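Local coordinates for protein ORF14 (Streptomyces clavuligerus, PDB 2WPX) that probably transfers acyl groups as a tandem GNAT protein of the clavulanic acid pathway, and binds acetyl-coenzyme A, at residues Ala15-Ala29 / Pro40-Phe52. Residues are numbered along the deposited sequence; the frame is centred on the assembly and turned at random.
Sequences ANDDETVGQWLDLMA and PPCNVDMVGSLRF
In the N-terminal GNAT domain of this tandem protein, helix 18-33 and helix 43-51, the two helices that follow the first strand of the fold, pack through Trp24, Leu25 and Met28 against Met46, Val47 and Leu50. The axes of 18-29 and 43-51 make 128° between their N-to-C directions and approach to 10.9 Å, and no direct hydrogen bond joins the segments; apolar side chains carry the contact. The Trp24 indole, its CG anti to the backbone N (chi1 175°), projects across the interface, where Met46 crosses it at about a right angle, bringing its CE to 3.6 Å from Trp24 CH2. Met46 O lies in the ring plane at the indole edge, while Met28 CE sits over the centre of one ring face. The two bent methionine side chains reach toward each other, Met28 CE lying 3.6 Å from Met46 CG and Met46 CE coming back to 3.8 Å from Met28 SD. The Leu25 and Met46 side chains slide past each other in opposite directions, CD2 touching Met46 CB, whereas Leu25 CD1 meets Val47 CG2 at 3.8 Å, a methyl that Val21 CG1 also touches. Toward the start of helix 18-33, Leu50 CD1 fits between Trp24 CZ3 and Ala15 CB, and Arg51 leans its aliphatic CG on Ala15. Both helices lie against strands 57-66 and 69-79, through Trp24 on one and Leu50 on the other, with Ser49 OG hydrogen-bonded to Arg75 NH1; Met28 reaches strand 84-92, its side chain about 9 Å from the bound acetyl-coenzyme A. At the far end from Ala15, where helix 43-51 begins, Pro41 CG touches Met28 CB, and a water bridges the helices by donating to Leu25 O and, at 2.7 Å, to Asn43 OD1.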
loop_
_atom_site.group_PDB
_atom_site.type_symbol
_atom_site.label_atom_id
_atom_site.label_comp_id
_atom_site.label_asym_id
_atom_site.label_seq_id
_atom_site.Cartn_x
_atom_site.Cartn_y
_atom_site.Cartn_z
ATOM N N ALA A 15 -15.285 14.717 3.411
ATOM C CA ALA A 15 -14.153 15.397 4.018
ATOM C C ALA A 15 -14.473 16.774 4.572
ATOM O O ALA A 15 -13.710 17.300 5.360
ATOM C CB ALA A 15 -13.017 15.476 3.041
ATOM N N ASN A 16 -15.571 17.369 4.142
ATOM C CA ASN A 16 -16.021 18.668 4.659
ATOM C C ASN A 16 -16.762 18.545 6.003
ATOM O O ASN A 16 -17.057 19.552 6.656
ATOM C CB ASN A 16 -16.952 19.315 3.646
ATOM C CG ASN A 16 -17.855 18.286 2.972
ATOM O OD1 ASN A 16 -17.463 17.116 2.835
ATOM N ND2 ASN A 16 -19.046 18.700 2.545
ATOM N N ASP A 17 -17.061 17.313 6.407
ATOM C CA ASP A 17 -17.773 17.088 7.637
ATOM C C ASP A 17 -16.742 16.923 8.762
ATOM O O ASP A 17 -16.391 15.819 9.106
ATOM C CB ASP A 17 -18.660 15.848 7.480
ATOM C CG ASP A 17 -19.499 15.552 8.720
ATOM O OD1 ASP A 17 -20.492 14.800 8.586
ATOM O OD2 ASP A 17 -19.168 16.051 9.829
ATOM N N ASP A 18 -16.263 18.023 9.328
ATOM C CA ASP A 18 -15.159 17.963 10.277
ATOM C C ASP A 18 -15.431 17.069 11.486
ATOM O O ASP A 18 -14.566 16.317 11.914
ATOM C CB ASP A 18 -14.723 19.347 10.732
ATOM C CG ASP A 18 -14.084 20.177 9.616
ATOM O OD1 ASP A 18 -13.220 21.020 9.934
ATOM O OD2 ASP A 18 -14.432 20.039 8.427
ATOM N N GLU A 19 -16.640 17.136 12.016
ATOM C CA GLU A 19 -17.012 16.335 13.176
ATOM C C GLU A 19 -16.899 14.857 12.901
ATOM O O GLU A 19 -16.217 14.166 13.671
ATOM C CB GLU A 19 -18.413 16.676 13.712
ATOM C CG GLU A 19 -18.855 15.751 14.868
ATOM C CD GLU A 19 -18.177 16.108 16.210
ATOM O OE1 GLU A 19 -17.284 15.321 16.639
ATOM O OE2 GLU A 19 -18.552 17.162 16.843
ATOM N N THR A 20 -17.543 14.383 11.820
ATOM C CA THR A 20 -17.431 12.980 11.377
ATOM C C THR A 20 -15.995 12.594 10.955
ATOM O O THR A 20 -15.525 11.520 11.323
ATOM C CB THR A 20 -18.457 12.580 10.245
ATOM O OG1 THR A 20 -19.756 13.013 10.609
ATOM C CG2 THR A 20 -18.560 11.070 10.093
ATOM N N VAL A 21 -15.286 13.446 10.216
ATOM C CA VAL A 21 -13.889 13.110 9.911
ATOM C C VAL A 21 -13.033 12.945 11.154
ATOM O O VAL A 21 -12.259 12.004 11.231
ATOM C CB VAL A 21 -13.164 14.136 9.010
ATOM C CG1 VAL A 21 -11.737 13.706 8.818
ATOM C CG2 VAL A 21 -13.867 14.253 7.669
ATOM N N GLY A 22 -13.154 13.889 12.096
ATOM C CA GLY A 22 -12.457 13.820 13.380
ATOM C C GLY A 22 -12.643 12.511 14.137
ATOM O O GLY A 22 -11.671 11.900 14.602
ATOM N N GLN A 23 -13.900 12.088 14.264
ATOM C CA GLN A 23 -14.228 10.757 14.798
ATOM C C GLN A 23 -13.632 9.597 14.049
ATOM O O GLN A 23 -13.202 8.647 14.645
ATOM C CB GLN A 23 -15.761 10.562 14.954
ATOM C CG GLN A 23 -16.168 11.087 16.358
ATOM C CD GLN A 23 -17.661 11.119 16.588
ATOM O OE1 GLN A 23 -18.320 10.083 16.522
ATOM N NE2 GLN A 23 -18.193 12.302 16.887
ATOM N N TRP A 24 -13.657 9.646 12.744
ATOM C CA TRP A 24 -13.042 8.595 11.939
ATOM C C TRP A 24 -11.513 8.520 12.182
ATOM O O TRP A 24 -10.913 7.419 12.353
ATOM C CB TRP A 24 -13.355 8.901 10.483
ATOM C CG TRP A 24 -12.754 8.041 9.548
ATOM C CD1 TRP A 24 -13.001 6.733 9.392
ATOM C CD2 TRP A 24 -11.816 8.414 8.527
ATOM N NE1 TRP A 24 -12.239 6.234 8.353
ATOM C CE2 TRP A 24 -11.532 7.262 7.785
ATOM C CE3 TRP A 24 -11.170 9.600 8.194
ATOM C CZ2 TRP A 24 -10.619 7.259 6.709
ATOM C CZ3 TRP A 24 -10.297 9.605 7.109
ATOM C CH2 TRP A 24 -10.002 8.428 6.405
ATOM N N LEU A 25 -10.883 9.692 12.220
ATOM C CA LEU A 25 -9.443 9.805 12.479
ATOM C C LEU A 25 -9.161 9.149 13.843
ATOM O O LEU A 25 -8.252 8.281 13.944
ATOM C CB LEU A 25 -8.993 11.282 12.443
ATOM C CG LEU A 25 -9.026 12.005 11.090
ATOM C CD1 LEU A 25 -8.507 13.424 11.206
ATOM C CD2 LEU A 25 -8.149 11.217 10.112
ATOM N N ASP A 26 -9.956 9.511 14.860
ATOM C CA ASP A 26 -9.872 8.897 16.169
ATOM C C ASP A 26 -10.135 7.398 16.230
ATOM O O ASP A 26 -9.469 6.664 16.934
ATOM C CB ASP A 26 -10.826 9.604 17.106
ATOM C CG ASP A 26 -10.402 11.014 17.366
ATOM O OD1 ASP A 26 -11.222 11.836 17.847
ATOM O OD2 ASP A 26 -9.219 11.306 17.058
ATOM N N LEU A 27 -11.166 6.938 15.556
ATOM C CA LEU A 27 -11.386 5.516 15.479
ATOM C C LEU A 27 -10.119 4.825 14.984
ATOM O O LEU A 27 -9.747 3.754 15.484
ATOM C CB LEU A 27 -12.499 5.254 14.488
ATOM C CG LEU A 27 -12.775 3.800 14.094
ATOM C CD1 LEU A 27 -13.421 3.154 15.296
ATOM C CD2 LEU A 27 -13.676 3.711 12.855
ATOM N N MET A 28 -9.471 5.396 13.971
ATOM C CA MET A 28 -8.303 4.747 13.404
ATOM C C MET A 28 -7.128 4.763 14.388
ATOM O O MET A 28 -6.499 3.718 14.621
ATOM C CB MET A 28 -7.909 5.320 12.024
ATOM C CG MET A 28 -8.813 4.840 10.902
ATOM S SD MET A 28 -8.303 5.510 9.312
ATOM C CE MET A 28 -8.544 7.264 9.591
ATOM N N ALA A 29 -6.814 5.937 14.925
ATOM C CA ALA A 29 -5.740 6.072 15.923
ATOM C C ALA A 29 -5.911 5.072 17.073
ATOM O O ALA A 29 -4.937 4.444 17.530
ATOM C CB ALA A 29 -5.729 7.502 16.478
ATOM N N PRO A 40 1.500 4.504 12.698
ATOM C CA PRO A 40 0.253 5.240 13.047
ATOM C C PRO A 40 -0.316 5.967 11.827
ATOM O O PRO A 40 0.416 6.383 10.937
ATOM C CB PRO A 40 0.700 6.283 14.077
ATOM C CG PRO A 40 2.073 5.680 14.664
ATOM C CD PRO A 40 2.663 4.874 13.534
ATOM N N PRO A 41 -1.624 6.091 11.774
ATOM C CA PRO A 41 -2.283 6.776 10.677
ATOM C C PRO A 41 -1.838 8.187 10.743
ATOM O O PRO A 41 -1.735 8.711 11.824
ATOM C CB PRO A 41 -3.764 6.683 11.035
ATOM C CG PRO A 41 -3.857 5.497 11.906
ATOM C CD PRO A 41 -2.579 5.501 12.724
ATOM N N CYS A 42 -1.465 8.746 9.594
ATOM C CA CYS A 42 -1.199 10.178 9.452
ATOM C C CYS A 42 -2.499 10.864 8.981
ATOM O O CYS A 42 -3.050 10.557 7.914
ATOM C CB CYS A 42 -0.078 10.374 8.422
ATOM S SG CYS A 42 0.093 12.008 7.792
ATOM N N ASN A 43 -2.972 11.793 9.787
ATOM C CA ASN A 43 -4.193 12.544 9.496
ATOM C C ASN A 43 -4.193 13.331 8.213
ATOM O O ASN A 43 -5.213 13.411 7.540
ATOM C CB ASN A 43 -4.544 13.418 10.701
ATOM C CG ASN A 43 -4.967 12.560 11.882
ATOM O OD1 ASN A 43 -5.151 11.383 11.715
ATOM N ND2 ASN A 43 -5.110 13.134 13.052
ATOM N N VAL A 44 -3.052 13.921 7.880
ATOM C CA VAL A 44 -2.881 14.519 6.561
ATOM C C VAL A 44 -3.113 13.498 5.452
ATOM O O VAL A 44 -3.962 13.690 4.567
ATOM C CB VAL A 44 -1.492 15.189 6.465
ATOM C CG1 VAL A 44 -1.233 15.831 5.019
ATOM C CG2 VAL A 44 -1.396 16.269 7.616
ATOM N N ASP A 45 -2.367 12.390 5.517
ATOM C CA ASP A 45 -2.569 11.274 4.584
ATOM C C ASP A 45 -4.037 10.845 4.530
ATOM O O ASP A 45 -4.652 10.757 3.448
ATOM C CB ASP A 45 -1.662 10.131 5.019
ATOM C CG ASP A 45 -1.723 8.936 4.114
ATOM O OD1 ASP A 45 -1.457 7.828 4.625
ATOM O OD2 ASP A 45 -1.997 9.084 2.899
ATOM N N MET A 46 -4.628 10.577 5.697
ATOM C CA MET A 46 -5.989 10.022 5.698
ATOM C C MET A 46 -7.041 10.962 5.111
ATOM O O MET A 46 -7.866 10.546 4.304
ATOM C CB MET A 46 -6.434 9.565 7.086
ATOM C CG MET A 46 -5.681 8.367 7.640
ATOM S SD MET A 46 -5.392 6.897 6.604
ATOM C CE MET A 46 -6.941 6.622 5.945
ATOM N N VAL A 47 -7.003 12.214 5.551
ATOM C CA VAL A 47 -7.985 13.161 5.133
ATOM C C VAL A 47 -7.794 13.430 3.659
ATOM O O VAL A 47 -8.766 13.579 2.927
ATOM C CB VAL A 47 -7.940 14.487 5.958
ATOM C CG1 VAL A 47 -8.906 15.549 5.306
ATOM C CG2 VAL A 47 -8.279 14.210 7.450
ATOM N N GLY A 48 -6.555 13.467 3.199
ATOM C CA GLY A 48 -6.351 13.645 1.786
ATOM C C GLY A 48 -6.810 12.402 1.069
ATOM O O GLY A 48 -7.181 12.500 -0.101
ATOM N N SER A 49 -6.788 11.240 1.742
ATOM C CA SER A 49 -7.261 10.021 1.071
ATOM C C SER A 49 -8.777 10.055 0.772
ATOM O O SER A 49 -9.288 9.214 -0.001
ATOM C CB SER A 49 -6.927 8.751 1.841
ATOM O OG SER A 49 -7.847 8.537 2.902
ATOM N N LEU A 50 -9.488 11.022 1.333
ATOM C CA LEU A 50 -10.918 11.160 1.045
ATOM C C LEU A 50 -11.131 12.073 -0.156
ATOM O O LEU A 50 -12.181 11.996 -0.804
ATOM C CB LEU A 50 -11.674 11.779 2.244
ATOM C CG LEU A 50 -11.663 11.036 3.568
ATOM C CD1 LEU A 50 -12.210 11.982 4.666
ATOM C CD2 LEU A 50 -12.471 9.730 3.465
ATOM N N ARG A 51 -10.148 12.935 -0.434
ATOM C CA ARG A 51 -10.317 13.987 -1.414
ATOM C C ARG A 51 -9.697 13.622 -2.773
ATOM O O ARG A 51 -10.147 14.060 -3.849
ATOM C CB ARG A 51 -9.707 15.273 -0.860
ATOM C CG ARG A 51 -10.313 15.735 0.514
ATOM C CD ARG A 51 -10.184 17.278 0.735
ATOM N NE ARG A 51 -8.799 17.627 1.011
ATOM C CZ ARG A 51 -8.204 18.781 0.706
ATOM N NH1 ARG A 51 -8.847 19.765 0.066
ATOM N NH2 ARG A 51 -6.932 18.937 1.035
ATOM N N PHE A 52 -8.660 12.788 -2.689
ATOM C CA PHE A 52 -7.765 12.510 -3.804
ATOM C C PHE A 52 -7.612 11.026 -3.978
ATOM O O PHE A 52 -6.873 10.393 -3.247
ATOM C CB PHE A 52 -6.402 13.117 -3.549
ATOM C CG PHE A 52 -6.450 14.561 -3.209
ATOM C CD1 PHE A 52 -6.218 14.985 -1.927
ATOM C CD2 PHE A 52 -6.719 15.505 -4.189
ATOM C CE1 PHE A 52 -6.255 16.385 -1.627
ATOM C CE2 PHE A 52 -6.761 16.846 -3.899
ATOM C CZ PHE A 52 -6.527 17.288 -2.608
HETATM O O HOH W 1 -5.648 9.403 13.408
#